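Side-chain contacts in SusD superfamily protein (PDB 3OTN), which probably binds nutrients, most likely carbohydrates, at the outer membrane of Parabacteroides distasonis as a member of the SusD family: residues I45-Y50 with E80-D85; L28-F33 with K119-L124; R390-L395 with Y415-Y420. One frame throughout, in Å; residues are numbered along the deposited sequence.

Contact 1 of 3, residues I45-Y50 with E80-D85; sequences ILLLEY and EDWWQD. With ACT (acetate ion), chain E.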
loop_
_atom_site.group_PDB
_atom_site.type_symbol
_atom_site.label_atom_id
_atom_site.label_comp_id
_atom_site.label_asym_id
_atom_site.label_seq_id
_atom_site.Cartn_x
_atom_site.Cartn_y
_atom_site.Cartn_z
ATOM N N ILE A 45 -1.123 -4.999 -7.069
ATOM C CA ILE A 45 -1.490 -5.111 -5.651
ATOM C C ILE A 45 -1.422 -6.522 -5.099
ATOM O O ILE A 45 -1.259 -6.705 -3.888
ATOM C CB ILE A 45 -2.882 -4.529 -5.294
ATOM C CG1 ILE A 45 -4.043 -5.365 -5.867
ATOM C CG2 ILE A 45 -2.967 -3.038 -5.678
ATOM C CD1 ILE A 45 -5.428 -4.827 -5.408
ATOM N N LEU A 46 -1.515 -7.519 -5.981
ATOM C CA LEU A 46 -1.505 -8.901 -5.545
ATOM C C LEU A 46 -0.175 -9.346 -4.968
ATOM O O LEU A 46 -0.182 -10.230 -4.099
ATOM C CB LEU A 46 -1.940 -9.855 -6.669
ATOM C CG LEU A 46 -3.319 -9.699 -7.283
ATOM C CD1 LEU A 46 -3.471 -10.605 -8.474
ATOM C CD2 LEU A 46 -4.473 -9.934 -6.266
ATOM N N LEU A 47 0.939 -8.762 -5.430
ATOM C CA LEU A 47 2.279 -9.132 -4.942
ATOM C C LEU A 47 2.379 -8.994 -3.436
ATOM O O LEU A 47 2.997 -9.834 -2.764
ATOM C CB LEU A 47 3.392 -8.265 -5.583
ATOM C CG LEU A 47 4.858 -8.632 -5.223
ATOM C CD1 LEU A 47 5.237 -10.052 -5.690
ATOM C CD2 LEU A 47 5.871 -7.618 -5.795
ATOM N N LEU A 48 1.777 -7.923 -2.924
ATOM C CA LEU A 48 1.837 -7.576 -1.509
ATOM C C LEU A 48 0.749 -8.227 -0.668
ATOM O O LEU A 48 0.744 -8.059 0.537
ATOM C CB LEU A 48 1.807 -6.062 -1.340
ATOM C CG LEU A 48 2.846 -5.240 -2.129
ATOM C CD1 LEU A 48 2.620 -3.758 -1.884
ATOM C CD2 LEU A 48 4.269 -5.627 -1.786
ATOM N N GLU A 49 -0.165 -8.962 -1.295
ATOM C CA GLU A 49 -1.179 -9.731 -0.570
ATOM C C GLU A 49 -0.985 -11.221 -0.617
ATOM O O GLU A 49 -1.488 -11.945 0.259
ATOM C CB GLU A 49 -2.575 -9.387 -1.095
ATOM C CG GLU A 49 -2.931 -7.867 -0.949
ATOM C CD GLU A 49 -2.920 -7.379 0.493
ATOM O OE1 GLU A 49 -3.254 -8.154 1.428
ATOM O OE2 GLU A 49 -2.584 -6.202 0.711
ATOM N N TYR A 50 -0.292 -11.706 -1.633
ATOM C CA TYR A 50 -0.196 -13.172 -1.811
ATOM C C TYR A 50 0.707 -13.903 -0.855
ATOM O O TYR A 50 0.561 -15.131 -0.731
ATOM C CB TYR A 50 0.126 -13.529 -3.252
ATOM C CG TYR A 50 -1.033 -13.507 -4.237
ATOM C CD1 TYR A 50 -2.372 -13.425 -3.838
ATOM C CD2 TYR A 50 -0.777 -13.681 -5.595
ATOM C CE1 TYR A 50 -3.395 -13.507 -4.776
ATOM C CE2 TYR A 50 -1.792 -13.732 -6.525
ATOM C CZ TYR A 50 -3.098 -13.632 -6.111
ATOM O OH TYR A 50 -4.081 -13.722 -7.080
ATOM N N GLU A 80 8.286 -7.980 -12.214
ATOM C CA GLU A 80 8.771 -7.202 -13.365
ATOM C C GLU A 80 8.129 -5.828 -13.426
ATOM O O GLU A 80 8.799 -4.835 -13.694
ATOM C CB GLU A 80 8.487 -7.922 -14.694
ATOM C CG GLU A 80 9.505 -8.937 -15.024
ATOM C CD GLU A 80 9.142 -9.772 -16.228
ATOM O OE1 GLU A 80 8.150 -10.544 -16.161
ATOM O OE2 GLU A 80 9.897 -9.683 -17.210
ATOM N N ASP A 81 6.816 -5.790 -13.203
ATOM C CA ASP A 81 6.036 -4.545 -13.303
ATOM C C ASP A 81 6.478 -3.569 -12.217
ATOM O O ASP A 81 6.649 -2.383 -12.470
ATOM C CB ASP A 81 4.534 -4.847 -13.163
ATOM C CG ASP A 81 4.072 -5.925 -14.145
ATOM O OD1 ASP A 81 3.731 -5.560 -15.272
ATOM O OD2 ASP A 81 4.143 -7.130 -13.816
ATOM N N TRP A 82 6.666 -4.101 -11.015
ATOM C CA TRP A 82 7.080 -3.294 -9.895
ATOM C C TRP A 82 8.465 -2.720 -10.119
ATOM O O TRP A 82 8.657 -1.533 -9.896
ATOM C CB TRP A 82 7.044 -4.052 -8.574
ATOM C CG TRP A 82 5.715 -4.112 -7.915
ATOM C CD1 TRP A 82 4.819 -5.142 -7.955
ATOM C CD2 TRP A 82 5.151 -3.126 -7.064
ATOM N NE1 TRP A 82 3.710 -4.846 -7.197
ATOM C CE2 TRP A 82 3.888 -3.606 -6.640
ATOM C CE3 TRP A 82 5.572 -1.876 -6.630
ATOM C CZ2 TRP A 82 3.059 -2.881 -5.775
ATOM C CZ3 TRP A 82 4.732 -1.138 -5.786
ATOM C CH2 TRP A 82 3.503 -1.665 -5.348
ATOM N N TRP A 83 9.406 -3.544 -10.580
ATOM C CA TRP A 83 10.772 -3.061 -10.833
ATOM C C TRP A 83 10.834 -2.023 -11.963
ATOM O O TRP A 83 11.371 -0.963 -11.795
ATOM C CB TRP A 83 11.682 -4.236 -11.190
ATOM C CG TRP A 83 13.119 -3.894 -11.343
ATOM C CD1 TRP A 83 13.739 -3.419 -12.460
ATOM C CD2 TRP A 83 14.122 -4.050 -10.362
ATOM N NE1 TRP A 83 15.084 -3.250 -12.230
ATOM C CE2 TRP A 83 15.352 -3.616 -10.939
ATOM C CE3 TRP A 83 14.115 -4.483 -9.029
ATOM C CZ2 TRP A 83 16.556 -3.629 -10.228
ATOM C CZ3 TRP A 83 15.327 -4.491 -8.310
ATOM C CH2 TRP A 83 16.528 -4.079 -8.924
ATOM N N GLN A 84 10.292 -2.365 -13.110
ATOM C CA GLN A 84 10.370 -1.502 -14.291
ATOM C C GLN A 84 9.647 -0.172 -14.078
ATOM O O GLN A 84 10.189 0.882 -14.437
ATOM C CB GLN A 84 9.811 -2.210 -15.518
ATOM C CG GLN A 84 10.610 -3.405 -15.944
ATOM C CD GLN A 84 9.994 -4.174 -17.117
ATOM O OE1 GLN A 84 8.959 -3.788 -17.671
ATOM N NE2 GLN A 84 10.654 -5.261 -17.507
ATOM N N ASP A 85 8.465 -0.200 -13.461
ATOM C CA ASP A 85 7.693 1.049 -13.326
ATOM C C ASP A 85 8.224 1.935 -12.235
ATOM O O ASP A 85 8.199 3.129 -12.414
ATOM C CB ASP A 85 6.220 0.813 -13.019
ATOM C CG ASP A 85 5.449 0.253 -14.207
ATOM O OD1 ASP A 85 5.992 0.119 -15.337
ATOM O OD2 ASP A 85 4.286 -0.094 -13.967
HETATM C C ACT E . 17.490 -0.707 -13.036
HETATM O O ACT E . 17.663 -1.950 -12.939
HETATM O OXT ACT E . 16.965 -0.201 -14.079
HETATM C CH3 ACT E . 17.897 0.168 -11.919
#
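Two leucines in succession, Leu-47 and Leu-48, share the indole of Trp-82, one at each of its fused rings. Leu-47 brings its CD2 methyl obliquely to the five-membered ring, 3.5 Å from CD1 of Trp-82, and its CB lies 3.8 Å from NE1 of the same ring. With CG anti to the backbone N (chi1 -176°), Leu-47 carries its branch toward helix 79-100. The CD1 methyl of Leu-48 approaches the six-membered ring from the same side of the indole plane, 4.0 Å from CZ2 of Trp-82. Branched aliphatic tips suit this place because they pack against the carbons of an indole without asking for a polar partner. The contact belongs to the N-terminal, mainly helical part of the fold, consistent with the tetratricopeptide-like scaffold of SusD proteins; here an irregular turn after strand 42-43 rests on helix 79-100, with Ile-132 of helix 108-133 touching all three side chains. Tryptophan also meets a polar need, since its NE1 donates to the carbonyl of Thr-44, which probably helps to fix the rotation of the indole. With an alanine here, that carbonyl would probably lose its donor and the two leucines would face a gap. Trp-83 takes a different course: its NE1 reaches an acetate O, probably from the crystallisation liquor, at 3.0 Å with a bent N-H angle of 139°.

Contact 2 of 3, residues L28-F33 with K119-L124; sequences LKNTVF and KFMRAL. With ACT (acetate ion), chain F; EDO (1,2-ethanediol), chain R.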
loop_
_atom_site.group_PDB
_atom_site.type_symbol
_atom_site.label_atom_id
_atom_site.label_comp_id
_atom_site.label_asym_id
_atom_site.label_seq_id
_atom_site.Cartn_x
_atom_site.Cartn_y
_atom_site.Cartn_z
ATOM N N LEU A 28 3.318 10.018 -13.032
ATOM C CA LEU A 28 2.842 9.119 -14.089
ATOM C C LEU A 28 2.948 7.661 -13.704
ATOM O O LEU A 28 2.009 6.890 -13.898
ATOM C CB LEU A 28 3.600 9.354 -15.401
ATOM C CG LEU A 28 3.355 10.694 -16.087
ATOM C CD1 LEU A 28 4.263 10.798 -17.336
ATOM C CD2 LEU A 28 1.871 10.865 -16.393
ATOM N N LYS A 29 4.078 7.296 -13.108
ATOM C CA LYS A 29 4.311 5.893 -12.768
ATOM C C LYS A 29 3.717 5.506 -11.404
ATOM O O LYS A 29 3.937 4.392 -10.928
ATOM C CB LYS A 29 5.794 5.517 -12.954
ATOM C CG LYS A 29 6.190 5.381 -14.444
ATOM C CD LYS A 29 5.573 4.104 -15.021
ATOM C CE LYS A 29 5.999 3.807 -16.419
ATOM N NZ LYS A 29 5.532 4.830 -17.288
ATOM N N ASN A 30 2.911 6.391 -10.800
ATOM C CA ASN A 30 2.011 5.992 -9.707
ATOM C C ASN A 30 0.989 4.880 -10.076
ATOM O O ASN A 30 0.349 4.294 -9.188
ATOM C CB ASN A 30 1.232 7.204 -9.146
ATOM C CG ASN A 30 2.085 8.146 -8.295
ATOM O OD1 ASN A 30 3.339 8.210 -8.403
ATOM N ND2 ASN A 30 1.406 8.939 -7.487
ATOM N N THR A 31 0.811 4.637 -11.370
ATOM C CA THR A 31 0.071 3.504 -11.868
ATOM C C THR A 31 0.578 2.207 -11.264
ATOM O O THR A 31 -0.213 1.314 -10.997
ATOM C CB THR A 31 0.146 3.397 -13.389
ATOM O OG1 THR A 31 1.533 3.347 -13.765
ATOM C CG2 THR A 31 -0.559 4.580 -14.059
ATOM N N VAL A 32 1.865 2.122 -10.950
ATOM C CA VAL A 32 2.426 0.860 -10.401
ATOM C C VAL A 32 1.779 0.407 -9.083
ATOM O O VAL A 32 1.744 -0.796 -8.784
ATOM C CB VAL A 32 3.978 0.934 -10.224
ATOM C CG1 VAL A 32 4.352 1.793 -9.001
ATOM C CG2 VAL A 32 4.568 -0.453 -10.114
ATOM N N PHE A 33 1.247 1.353 -8.302
ATOM C CA PHE A 33 0.678 1.034 -6.984
ATOM C C PHE A 33 -0.681 0.331 -7.111
ATOM O O PHE A 33 -1.169 -0.245 -6.127
ATOM C CB PHE A 33 0.588 2.279 -6.073
ATOM C CG PHE A 33 1.903 3.014 -5.930
ATOM C CD1 PHE A 33 3.044 2.333 -5.517
ATOM C CD2 PHE A 33 2.003 4.366 -6.212
ATOM C CE1 PHE A 33 4.283 2.984 -5.433
ATOM C CE2 PHE A 33 3.235 5.025 -6.132
ATOM C CZ PHE A 33 4.374 4.318 -5.764
ATOM N N LYS A 119 10.771 15.246 -5.193
ATOM C CA LYS A 119 11.625 14.552 -4.228
ATOM C C LYS A 119 10.801 13.579 -3.393
ATOM O O LYS A 119 11.273 12.477 -3.101
ATOM C CB LYS A 119 12.384 15.514 -3.331
ATOM C CG LYS A 119 13.513 16.235 -4.031
ATOM C CD LYS A 119 14.040 17.335 -3.121
ATOM C CE LYS A 119 15.083 18.211 -3.822
ATOM N NZ LYS A 119 15.665 19.184 -2.845
ATOM N N PHE A 120 9.587 13.985 -2.996
ATOM C CA PHE A 120 8.663 13.064 -2.328
ATOM C C PHE A 120 8.494 11.803 -3.171
ATOM O O PHE A 120 8.591 10.694 -2.640
ATOM C CB PHE A 120 7.294 13.706 -2.048
ATOM C CG PHE A 120 6.200 12.710 -1.720
ATOM C CD1 PHE A 120 5.950 12.321 -0.394
ATOM C CD2 PHE A 120 5.421 12.173 -2.726
ATOM C CE1 PHE A 120 4.939 11.404 -0.091
ATOM C CE2 PHE A 120 4.429 11.227 -2.437
ATOM C CZ PHE A 120 4.173 10.864 -1.105
HETATM N N MSE A 121 8.280 11.973 -4.487
HETATM C CA MSE A 121 7.961 10.837 -5.340
HETATM C C MSE A 121 9.142 9.874 -5.488
HETATM O O MSE A 121 8.962 8.652 -5.547
HETATM C CB MSE A 121 7.485 11.297 -6.741
HETATM C CG MSE A 121 6.376 10.420 -7.293
HETATM SE SE MSE A 121 4.718 10.624 -6.370
HETATM C CE MSE A 121 4.323 12.312 -7.190
ATOM N N ARG A 122 10.337 10.438 -5.605
ATOM C CA ARG A 122 11.519 9.638 -5.747
ATOM C C ARG A 122 11.692 8.793 -4.491
ATOM O O ARG A 122 11.961 7.604 -4.581
ATOM C CB ARG A 122 12.742 10.513 -6.040
ATOM C CG ARG A 122 13.980 9.675 -6.166
ATOM C CD ARG A 122 15.123 10.398 -6.753
ATOM N NE ARG A 122 15.640 11.435 -5.885
ATOM C CZ ARG A 122 16.542 12.327 -6.260
ATOM N NH1 ARG A 122 17.052 12.306 -7.496
ATOM N NH2 ARG A 122 16.934 13.259 -5.396
ATOM N N ALA A 123 11.543 9.418 -3.322
ATOM C CA ALA A 123 11.578 8.716 -2.063
ATOM C C ALA A 123 10.542 7.603 -2.007
ATOM O O ALA A 123 10.844 6.526 -1.503
ATOM C CB ALA A 123 11.402 9.670 -0.863
ATOM N N LEU A 124 9.338 7.877 -2.493
ATOM C CA LEU A 124 8.239 6.916 -2.497
ATOM C C LEU A 124 8.567 5.668 -3.345
ATOM O O LEU A 124 8.427 4.522 -2.882
ATOM C CB LEU A 124 6.931 7.583 -2.979
ATOM C CG LEU A 124 5.640 6.724 -2.973
ATOM C CD1 LEU A 124 5.240 6.330 -1.552
ATOM C CD2 LEU A 124 4.521 7.385 -3.736
HETATM C C ACT F . 13.420 21.473 -2.483
HETATM O O ACT F . 13.699 20.789 -1.458
HETATM O OXT ACT F . 12.219 21.811 -2.546
HETATM C CH3 ACT F . 14.432 21.847 -3.547
HETATM C C1 EDO R . 18.571 14.759 -10.321
HETATM O O1 EDO R . 19.265 14.900 -11.553
HETATM C C2 EDO R . 19.537 14.988 -9.168
HETATM O O2 EDO R . 19.110 14.254 -8.015
#
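Met-121, deposited as selenomethionine, sets its selenium beside the amide of Asn-30, the two side chains coming from opposite directions. From CB the chain bends at chi2 (70°) and again at chi3. CB itself is still too distant to touch Asn-30, but CG comes to 3.9 Å from OD1 of Asn-30. The selenium is closest, with SE 3.4 Å from that OD1 and 3.9 Å from ND2 of Asn-30, a van der Waals approach and no hydrogen bond. The terminal CE turns away from the amide, while Tyr-27 and Val-185 pack on the side chain. A long, flexible, polarisable residue suits a place beside a buried amide, and asparagine suits its own because ND2 bonds to the hydroxyl of Tyr-251. One helical turn on, Leu-124 sets its CD2 methyl obliquely against the Phe-33 ring, 3.6 Å from CE2 of Phe-33, and CG of Leu-124 lies 3.9 Å from CZ of that ring. The 3-10 turn 29-33 is thus held between two helices: Lys-29 and Val-32 touch helix 79-100, Asn-30 and Phe-33 meet helix 108-133. Beyond it, helix 187-202 packs on Leu-124 through Leu-193, and strand 249-253 supplies Tyr-251.

Contact 3 of 3, residues R390-L395 with Y415-Y420; sequences RGRAGL and YFDLCY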
loop_
_atom_site.group_PDB
_atom_site.type_symbol
_atom_site.label_atom_id
_atom_site.label_comp_id
_atom_site.label_asym_id
_atom_site.label_seq_id
_atom_site.Cartn_x
_atom_site.Cartn_y
_atom_site.Cartn_z
ATOM N N ARG A 390 -11.142 0.977 17.655
ATOM C CA ARG A 390 -11.978 -0.057 18.230
ATOM C C ARG A 390 -13.451 0.380 18.315
ATOM O O ARG A 390 -14.330 -0.394 17.958
ATOM C CB ARG A 390 -11.436 -0.487 19.608
ATOM C CG ARG A 390 -10.148 -1.332 19.521
ATOM C CD ARG A 390 -9.577 -1.634 20.939
ATOM N NE ARG A 390 -10.539 -2.388 21.713
ATOM C CZ ARG A 390 -10.722 -3.716 21.666
ATOM N NH1 ARG A 390 -9.958 -4.531 20.923
ATOM N NH2 ARG A 390 -11.685 -4.247 22.398
ATOM N N GLY A 391 -13.701 1.620 18.747
ATOM C CA GLY A 391 -15.078 2.170 18.851
ATOM C C GLY A 391 -15.833 2.217 17.523
ATOM O O GLY A 391 -17.001 1.871 17.460
ATOM N N ARG A 392 -15.157 2.649 16.460
ATOM C CA ARG A 392 -15.714 2.582 15.126
ATOM C C ARG A 392 -16.100 1.134 14.758
ATOM O O ARG A 392 -17.116 0.922 14.103
ATOM C CB ARG A 392 -14.723 3.145 14.126
ATOM C CG ARG A 392 -15.206 3.102 12.694
ATOM C CD ARG A 392 -14.311 3.885 11.806
ATOM N NE ARG A 392 -12.925 3.432 11.763
ATOM C CZ ARG A 392 -11.926 4.131 11.206
ATOM N NH1 ARG A 392 -12.156 5.312 10.630
ATOM N NH2 ARG A 392 -10.687 3.638 11.188
ATOM N N ALA A 393 -15.302 0.154 15.200
ATOM C CA ALA A 393 -15.625 -1.271 14.988
ATOM C C ALA A 393 -16.664 -1.852 15.981
ATOM O O ALA A 393 -16.887 -3.064 15.992
ATOM C CB ALA A 393 -14.342 -2.112 14.998
ATOM N N GLY A 394 -17.307 -1.014 16.797
ATOM C CA GLY A 394 -18.307 -1.479 17.748
ATOM C C GLY A 394 -17.769 -2.240 18.939
ATOM O O GLY A 394 -18.541 -2.886 19.636
ATOM N N LEU A 395 -16.461 -2.156 19.170
ATOM C CA LEU A 395 -15.779 -2.858 20.229
ATOM C C LEU A 395 -15.582 -1.959 21.438
ATOM O O LEU A 395 -15.402 -0.742 21.311
ATOM C CB LEU A 395 -14.405 -3.320 19.757
ATOM C CG LEU A 395 -14.394 -4.226 18.531
ATOM C CD1 LEU A 395 -12.976 -4.495 18.078
ATOM C CD2 LEU A 395 -15.195 -5.526 18.815
ATOM N N TYR A 415 -3.900 -5.125 11.390
ATOM C CA TYR A 415 -4.378 -6.262 10.622
ATOM C C TYR A 415 -5.881 -6.099 10.323
ATOM O O TYR A 415 -6.319 -6.220 9.178
ATOM C CB TYR A 415 -4.177 -7.584 11.364
ATOM C CG TYR A 415 -2.795 -8.218 11.196
ATOM C CD1 TYR A 415 -1.654 -7.633 11.750
ATOM C CD2 TYR A 415 -2.645 -9.432 10.536
ATOM C CE1 TYR A 415 -0.394 -8.239 11.646
ATOM C CE2 TYR A 415 -1.407 -10.035 10.422
ATOM C CZ TYR A 415 -0.295 -9.457 10.980
ATOM O OH TYR A 415 0.913 -10.074 10.827
ATOM N N PHE A 416 -6.650 -5.809 11.361
ATOM C CA PHE A 416 -8.095 -5.801 11.241
ATOM C C PHE A 416 -8.646 -4.619 10.461
ATOM O O PHE A 416 -9.610 -4.804 9.702
ATOM C CB PHE A 416 -8.773 -5.907 12.589
ATOM C CG PHE A 416 -8.461 -7.213 13.347
ATOM C CD1 PHE A 416 -8.525 -8.461 12.710
ATOM C CD2 PHE A 416 -8.159 -7.178 14.686
ATOM C CE1 PHE A 416 -8.253 -9.645 13.427
ATOM C CE2 PHE A 416 -7.891 -8.356 15.409
ATOM C CZ PHE A 416 -7.946 -9.582 14.767
ATOM N N ASP A 417 -8.091 -3.431 10.674
ATOM C CA ASP A 417 -8.603 -2.207 10.055
ATOM C C ASP A 417 -8.018 -1.940 8.677
ATOM O O ASP A 417 -8.722 -1.429 7.789
ATOM C CB ASP A 417 -8.365 -0.978 10.948
ATOM C CG ASP A 417 -9.581 -0.082 11.037
ATOM O OD1 ASP A 417 -10.612 -0.623 11.480
ATOM O OD2 ASP A 417 -9.519 1.120 10.649
ATOM N N LEU A 418 -6.736 -2.266 8.503
ATOM C CA LEU A 418 -6.053 -2.030 7.230
ATOM C C LEU A 418 -5.923 -3.253 6.300
ATOM O O LEU A 418 -5.152 -3.227 5.341
ATOM C CB LEU A 418 -4.672 -1.423 7.502
ATOM C CG LEU A 418 -4.676 -0.255 8.513
ATOM C CD1 LEU A 418 -3.244 0.209 8.769
ATOM C CD2 LEU A 418 -5.542 0.890 7.975
ATOM N N CYS A 419 -6.657 -4.328 6.560
ATOM C CA CYS A 419 -6.500 -5.523 5.748
ATOM C C CYS A 419 -6.767 -5.274 4.267
ATOM O O CYS A 419 -7.695 -4.552 3.921
ATOM C CB CYS A 419 -7.421 -6.649 6.227
ATOM S SG CYS A 419 -9.193 -6.196 6.404
ATOM N N TYR A 420 -5.951 -5.918 3.429
ATOM C CA TYR A 420 -6.074 -5.919 1.986
ATOM C C TYR A 420 -5.815 -4.564 1.361
ATOM O O TYR A 420 -6.262 -4.321 0.236
ATOM C CB TYR A 420 -7.420 -6.526 1.543
ATOM C CG TYR A 420 -7.639 -7.885 2.232
ATOM C CD1 TYR A 420 -6.751 -8.933 2.020
ATOM C CD2 TYR A 420 -8.677 -8.083 3.120
ATOM C CE1 TYR A 420 -6.911 -10.161 2.664
ATOM C CE2 TYR A 420 -8.841 -9.315 3.786
ATOM C CZ TYR A 420 -7.947 -10.342 3.544
ATOM O OH TYR A 420 -8.080 -11.576 4.165
HETATM O O HOH W 1 -12.331 0.808 12.912
#
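NH2 of Arg-392 is gripped by two oxygens, OD2 of Asp-417 and the hydroxyl of Thr-361. The first is a salt bridge: NH2 of Arg-392 stands 2.8 Å from OD2 of Asp-417, although the hydrogen bond within it is weak, bent to 126° at the proton. The two groups are nearly parallel, 11° apart, the carboxylate slightly off the guanidinium plane with OD2 near its edge. A water closes the other limb, also at the edge of the guanidinium: it accepts from NE of Arg-392 at 2.9 Å and donates to OD1 of Asp-417 at 2.7 Å. The charged groups are therefore joined directly and through water. Arg-392 gets there by running out extended and turning at chi3 (60°), which sets its flat end across the aspartate side chain. Arginine suits the place because it has donors for several acceptors at once: NH1 serves Glu-248 and the carbonyl of Phe-232. Asp-417, buried, has a second cation in Arg-301 at OD1, and so many donors would probably keep it ionised. Just past Arg-392 a Schellman motif ends the helix, with Gly-394, at positive phi, sending its N to the carbonyl of Gly-391, and Leu-395 N returning to Arg-390 O. The bridge thus ties the last turn of helix 380-392 to the C-terminal part of helix 403-418, while Thr-361 of helix 360-375 and Arg-359 of strand 358-359 lie against Asp-417.

Overall arrangement
Contacts 1 and 2 are neighbours, their centres about 14 Å apart, and both belong to the N-terminal SusD-family region. Their helices, 79-100 and 108-133, follow each other in the chain, and contact 1 forms between the two halves of contact 2. They also touch, Val-32 packing on Asp-85 and Ile-45 on the carbonyl of Phe-33. Contact 3 comes later, in the C-terminal RagB/SusD region, its centre about 26 Å from that of contact 1 and 28 Å from that of contact 2, across the chain's centre from the latter. Tyr-420 nevertheless packs on Glu-49, where the two regions adjoin. The contacts thus probably help join loops and helices within each region of one SusD-like chain.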